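PDB 3UCJ: carbonic anhydrase from Coccomyxa sp. PA, which probably catalyses the reversible hydration of carbon dioxide to hydrogencarbonate, as a zinc-dependent beta-class carbonic anhydrase. Local coordinates for residues A[159-167]-A[211-219]. Numbering follows the deposited sequence.
Sequences EAQVFNVCA and LLRADLKQH
The ring of F163 is the main bump on this side of helix 146-167, and L212, A214, L216 and H219, along the turn after helix 205-211 and the start of helix 216-220, line the hollow that receives it. The CA-CB bond of F163 does not aim at the turn; CG anti to the backbone N (chi1 -178°) carries the ring across to it. CD1 of L216 lies over one face, 4.2 Å from the ring centroid, in a CH-pi contact; the L216 backbone closes in on the same ring, its CA 3.6 Å from F163 CE1. The methyl of A214 and CD1 of L212 approach obliquely. H219 closes the far end: the edge of F163 points into the face of the imidazole in a T-shaped pair, centroids 5.6 Å apart and planes at 70°.

The fit is reciprocal: L216 forks against the helix, CD1 on the methyl of A167 and CD2 on CB of C166, 3.6 Å from it, while CD2 of L212 rests on CG1 of V162. In the alpha/beta fold of beta-carbonic anhydrases, this joins a helix packed on the central sheet to the C-terminal segment beyond strand 194-202; V162 and L212 both also touch I202 of that strand.

Polar grips lie at the two ends. The extended side chain of E159 brings OE2 to the backbone N-H of R213, 2.7 Å from R213 N and nearly straight at 165°; a water joins the same oxygen to A214 N. Cutting E159 back to an alanine would probably leave the R213 N-H without this acceptor and the bridging water without one of its partners. At the opposite end, another water links A167 O to H219 NE2, while H219 ND1 is hydrogen-bonded to D135 of the second subunit, so the imidazole that walls in F163 also faces the subunit interface.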
ATOM      1  N   GLU A 159     -14.609  16.859   5.522  1.00 30.29           N
ATOM      2  CA  GLU A 159     -15.560  16.091   6.290  1.00 31.39           C
ATOM      3  C   GLU A 159     -15.344  14.604   6.188  1.00 29.99           C
ATOM      4  O   GLU A 159     -15.500  13.873   7.179  1.00 28.99           O
ATOM      5  CB  GLU A 159     -17.053  16.431   5.922  1.00 31.64           C
ATOM      6  CG  GLU A 159     -17.943  15.620   6.913  1.00 44.01           C
ATOM      7  CD  GLU A 159     -19.441  15.959   6.946  1.00 51.90           C
ATOM      8  OE1 GLU A 159     -19.864  16.866   6.166  1.00 55.04           O
ATOM      9  OE2 GLU A 159     -20.157  15.248   7.707  1.00 46.29           O
ATOM     10  N   ALA A 160     -15.065  14.096   4.977  1.00 27.46           N
ATOM     11  CA  ALA A 160     -14.903  12.665   4.825  1.00 27.28           C
ATOM     12  C   ALA A 160     -13.640  12.219   5.578  1.00 26.15           C
ATOM     13  O   ALA A 160     -13.646  11.120   6.130  1.00 27.66           O
ATOM     14  CB  ALA A 160     -14.701  12.355   3.321  1.00 27.78           C
ATOM     15  N   GLN A 161     -12.581  13.045   5.564  1.00 27.71           N
ATOM     16  CA  GLN A 161     -11.310  12.603   6.164  1.00 28.97           C
ATOM     17  C   GLN A 161     -11.468  12.683   7.683  1.00 28.29           C
ATOM     18  O   GLN A 161     -10.932  11.834   8.406  1.00 27.85           O
ATOM     19  CB  GLN A 161     -10.069  13.372   5.652  1.00 28.28           C
ATOM     20  CG  GLN A 161      -9.914  13.294   4.106  1.00 28.32           C
ATOM     21  CD  GLN A 161     -10.096  11.861   3.509  1.00 32.21           C
ATOM     22  OE1 GLN A 161      -9.645  10.854   4.115  1.00 28.04           O
ATOM     23  NE2 GLN A 161     -10.801  11.763   2.297  1.00 24.60           N
ATOM     24  N   VAL A 162     -12.287  13.610   8.159  1.00 27.76           N
ATOM     25  CA  VAL A 162     -12.613  13.585   9.612  1.00 27.14           C
ATOM     26  C   VAL A 162     -13.324  12.343   9.976  1.00 27.26           C
ATOM     27  O   VAL A 162     -12.983  11.678  11.022  1.00 27.92           O
ATOM     28  CB  VAL A 162     -13.434  14.855  10.051  1.00 28.79           C
ATOM     29  CG1 VAL A 162     -14.086  14.632  11.447  1.00 29.98           C
ATOM     30  CG2 VAL A 162     -12.519  16.031  10.015  1.00 28.67           C
ATOM     31  N   PHE A 163     -14.300  11.928   9.154  1.00 26.76           N
ATOM     32  CA  PHE A 163     -14.979  10.661   9.441  1.00 28.25           C
ATOM     33  C   PHE A 163     -13.991   9.482   9.419  1.00 27.40           C
ATOM     34  O   PHE A 163     -14.012   8.557  10.303  1.00 26.40           O
ATOM     35  CB  PHE A 163     -16.115  10.407   8.366  1.00 29.09           C
ATOM     36  CG  PHE A 163     -16.899   9.147   8.614  1.00 28.68           C
ATOM     37  CD1 PHE A 163     -18.141   9.238   9.271  1.00 29.51           C
ATOM     38  CD2 PHE A 163     -16.472   7.897   8.145  1.00 29.36           C
ATOM     39  CE1 PHE A 163     -18.925   8.121   9.504  1.00 25.41           C
ATOM     40  CE2 PHE A 163     -17.261   6.690   8.390  1.00 30.65           C
ATOM     41  CZ  PHE A 163     -18.491   6.812   9.095  1.00 30.24           C
ATOM     42  N   ASN A 164     -13.099   9.501   8.422  1.00 26.73           N
ATOM     43  CA  ASN A 164     -12.140   8.376   8.355  1.00 25.88           C
ATOM     44  C   ASN A 164     -11.234   8.307   9.613  1.00 25.00           C
ATOM     45  O   ASN A 164     -10.933   7.222  10.085  1.00 25.57           O
ATOM     46  CB  ASN A 164     -11.252   8.515   7.093  1.00 24.07           C
ATOM     47  CG  ASN A 164     -12.071   8.163   5.830  1.00 25.90           C
ATOM     48  OD1 ASN A 164     -13.098   7.513   5.969  1.00 27.99           O
ATOM     49  ND2 ASN A 164     -11.720   8.718   4.661  1.00 26.53           N
ATOM     50  N   VAL A 165     -10.822   9.460  10.108  1.00 25.80           N
ATOM     51  CA  VAL A 165      -9.962   9.488  11.321  1.00 26.98           C
ATOM     52  C   VAL A 165     -10.856   8.932  12.488  1.00 26.82           C
ATOM     53  O   VAL A 165     -10.432   8.009  13.236  1.00 27.14           O
ATOM     54  CB  VAL A 165      -9.470  10.891  11.606  1.00 26.83           C
ATOM     55  CG1 VAL A 165      -8.882  11.057  13.110  1.00 26.89           C
ATOM     56  CG2 VAL A 165      -8.373  11.360  10.583  1.00 28.57           C
ATOM     57  N   CYS A 166     -12.086   9.438  12.651  1.00 28.57           N
ATOM     58  CA  CYS A 166     -12.950   8.918  13.701  1.00 27.85           C
ATOM     59  C   CYS A 166     -13.262   7.427  13.617  1.00 29.99           C
ATOM     60  O   CYS A 166     -13.350   6.727  14.664  1.00 29.43           O
ATOM     61  CB  CYS A 166     -14.286   9.694  13.818  1.00 29.68           C
ATOM     62  SG  CYS A 166     -14.010  11.412  14.197  1.00 31.37           S
ATOM     63  N   ALA A 167     -13.408   6.893  12.401  1.00 25.95           N
ATOM     64  CA  ALA A 167     -13.689   5.490  12.181  1.00 26.28           C
ATOM     65  C   ALA A 167     -12.445   4.588  12.148  1.00 25.41           C
ATOM     66  O   ALA A 167     -12.577   3.365  12.026  1.00 26.09           O
ATOM     67  CB  ALA A 167     -14.396   5.340  10.802  1.00 25.13           C
ATOM     68  N   LEU A 211     -22.358  15.760  14.898  1.00 40.73           N
ATOM     69  CA  LEU A 211     -21.649  16.665  14.000  1.00 40.06           C
ATOM     70  C   LEU A 211     -21.286  16.140  12.620  1.00 39.45           C
ATOM     71  O   LEU A 211     -20.961  16.952  11.729  1.00 38.63           O
ATOM     72  CB  LEU A 211     -20.370  17.246  14.634  1.00 40.67           C
ATOM     73  CG  LEU A 211     -20.542  17.965  15.984  1.00 41.55           C
ATOM     74  CD1 LEU A 211     -19.145  18.300  16.499  1.00 39.58           C
ATOM     75  CD2 LEU A 211     -21.390  19.219  15.795  1.00 43.84           C
ATOM     76  N   LEU A 212     -21.288  14.824  12.437  1.00 39.40           N
ATOM     77  CA  LEU A 212     -20.982  14.233  11.103  1.00 39.28           C
ATOM     78  C   LEU A 212     -22.248  13.852  10.336  1.00 40.14           C
ATOM     79  O   LEU A 212     -23.144  13.259  10.889  1.00 40.45           O
ATOM     80  CB  LEU A 212     -20.054  12.987  11.270  1.00 38.41           C
ATOM     81  CG  LEU A 212     -18.673  13.269  11.881  1.00 38.59           C
ATOM     82  CD1 LEU A 212     -17.915  11.940  12.062  1.00 35.50           C
ATOM     83  CD2 LEU A 212     -17.928  14.259  10.927  1.00 37.96           C
ATOM     84  N   ARG A 213     -22.303  14.176   9.051  1.00 42.14           N
ATOM     85  CA  ARG A 213     -23.426  13.809   8.176  1.00 43.71           C
ATOM     86  C   ARG A 213     -23.554  12.304   8.090  1.00 43.31           C
ATOM     87  O   ARG A 213     -24.610  11.734   8.362  1.00 41.77           O
ATOM     88  CB  ARG A 213     -23.156  14.316   6.755  1.00 45.60           C
ATOM     89  CG  ARG A 213     -23.644  15.741   6.382  1.00 54.59           C
ATOM     90  CD  ARG A 213     -24.071  15.777   4.864  1.00 66.35           C
ATOM     91  NE  ARG A 213     -25.162  14.801   4.565  1.00 73.73           N
ATOM     92  CZ  ARG A 213     -26.302  15.071   3.895  1.00 75.98           C
ATOM     93  NH1 ARG A 213     -26.544  16.285   3.418  1.00 74.36           N
ATOM     94  NH2 ARG A 213     -27.217  14.124   3.697  1.00 76.92           N
ATOM     95  N   ALA A 214     -22.455  11.637   7.693  1.00 40.98           N
ATOM     96  CA  ALA A 214     -22.425  10.182   7.679  1.00 39.61           C
ATOM     97  C   ALA A 214     -22.583   9.591   9.100  1.00 39.51           C
ATOM     98  O   ALA A 214     -22.173  10.205  10.068  1.00 38.75           O
ATOM     99  CB  ALA A 214     -21.130   9.676   7.015  1.00 39.20           C
ATOM    100  N   ASP A 215     -23.169   8.409   9.192  1.00 37.24           N
ATOM    101  CA  ASP A 215     -23.532   7.779  10.454  1.00 38.20           C
ATOM    102  C   ASP A 215     -22.416   6.875  10.993  1.00 35.40           C
ATOM    103  O   ASP A 215     -22.294   5.675  10.612  1.00 35.74           O
ATOM    104  CB  ASP A 215     -24.834   6.973  10.229  1.00 38.35           C
ATOM    105  CG  ASP A 215     -25.469   6.397  11.530  1.00 41.65           C
ATOM    106  OD1 ASP A 215     -26.661   5.953  11.397  1.00 43.59           O
ATOM    107  OD2 ASP A 215     -24.835   6.280  12.613  1.00 37.28           O
ATOM    108  N   LEU A 216     -21.608   7.447  11.873  1.00 35.37           N
ATOM    109  CA  LEU A 216     -20.487   6.702  12.464  1.00 33.27           C
ATOM    110  C   LEU A 216     -20.968   5.548  13.307  1.00 34.11           C
ATOM    111  O   LEU A 216     -20.359   4.463  13.336  1.00 30.93           O
ATOM    112  CB  LEU A 216     -19.547   7.624  13.256  1.00 33.56           C
ATOM    113  CG  LEU A 216     -18.212   7.067  13.819  1.00 33.28           C
ATOM    114  CD1 LEU A 216     -17.343   6.371  12.645  1.00 34.05           C
ATOM    115  CD2 LEU A 216     -17.390   8.116  14.570  1.00 31.47           C
ATOM    116  N   LYS A 217     -22.043   5.784  14.096  1.00 33.10           N
ATOM    117  CA  LYS A 217     -22.566   4.684  14.888  1.00 33.72           C
ATOM    118  C   LYS A 217     -22.971   3.426  14.063  1.00 33.53           C
ATOM    119  O   LYS A 217     -22.625   2.261  14.437  1.00 34.12           O
ATOM    120  CB  LYS A 217     -23.769   5.159  15.818  1.00 34.55           C
ATOM    121  CG  LYS A 217     -24.376   3.973  16.589  1.00 42.41           C
ATOM    122  CD  LYS A 217     -25.462   4.452  17.611  1.00 50.88           C
ATOM    123  CE  LYS A 217     -26.255   3.247  18.204  1.00 53.25           C
ATOM    124  NZ  LYS A 217     -27.365   3.844  19.095  1.00 54.02           N
ATOM    125  N   GLN A 218     -23.714   3.614  12.976  1.00 32.92           N
ATOM    126  CA  GLN A 218     -24.155   2.479  12.164  1.00 33.27           C
ATOM    127  C   GLN A 218     -22.882   1.844  11.518  1.00 32.56           C
ATOM    128  O   GLN A 218     -22.825   0.637  11.334  1.00 32.76           O
ATOM    129  CB  GLN A 218     -25.078   2.951  11.029  1.00 32.88           C
ATOM    130  CG  GLN A 218     -25.595   1.819  10.187  1.00 34.09           C
ATOM    131  CD  GLN A 218     -26.578   2.297   9.169  1.00 46.46           C
ATOM    132  OE1 GLN A 218     -27.764   2.380   9.444  1.00 48.34           O
ATOM    133  NE2 GLN A 218     -26.091   2.681   8.013  1.00 40.85           N
ATOM    134  N   HIS A 219     -21.889   2.686  11.198  1.00 31.83           N
ATOM    135  CA  HIS A 219     -20.621   2.128  10.586  1.00 30.62           C
ATOM    136  C   HIS A 219     -19.938   1.195  11.560  1.00 31.28           C
ATOM    137  O   HIS A 219     -19.409   0.114  11.196  1.00 29.89           O
ATOM    138  CB  HIS A 219     -19.701   3.262  10.196  1.00 28.32           C
ATOM    139  CG  HIS A 219     -18.339   2.795   9.764  1.00 30.30           C
ATOM    140  ND1 HIS A 219     -18.108   2.285   8.500  1.00 28.59           N
ATOM    141  CD2 HIS A 219     -17.131   2.811  10.392  1.00 30.17           C
ATOM    142  CE1 HIS A 219     -16.812   2.010   8.360  1.00 31.11           C
ATOM    143  NE2 HIS A 219     -16.189   2.306   9.497  1.00 28.79           N
TER
HETATM  144  O   HOH W   1     -19.322  12.509   7.381  1.00 54.37           O
HETATM  145  O   HOH W   2     -13.472   2.075   9.610  1.00 31.13           O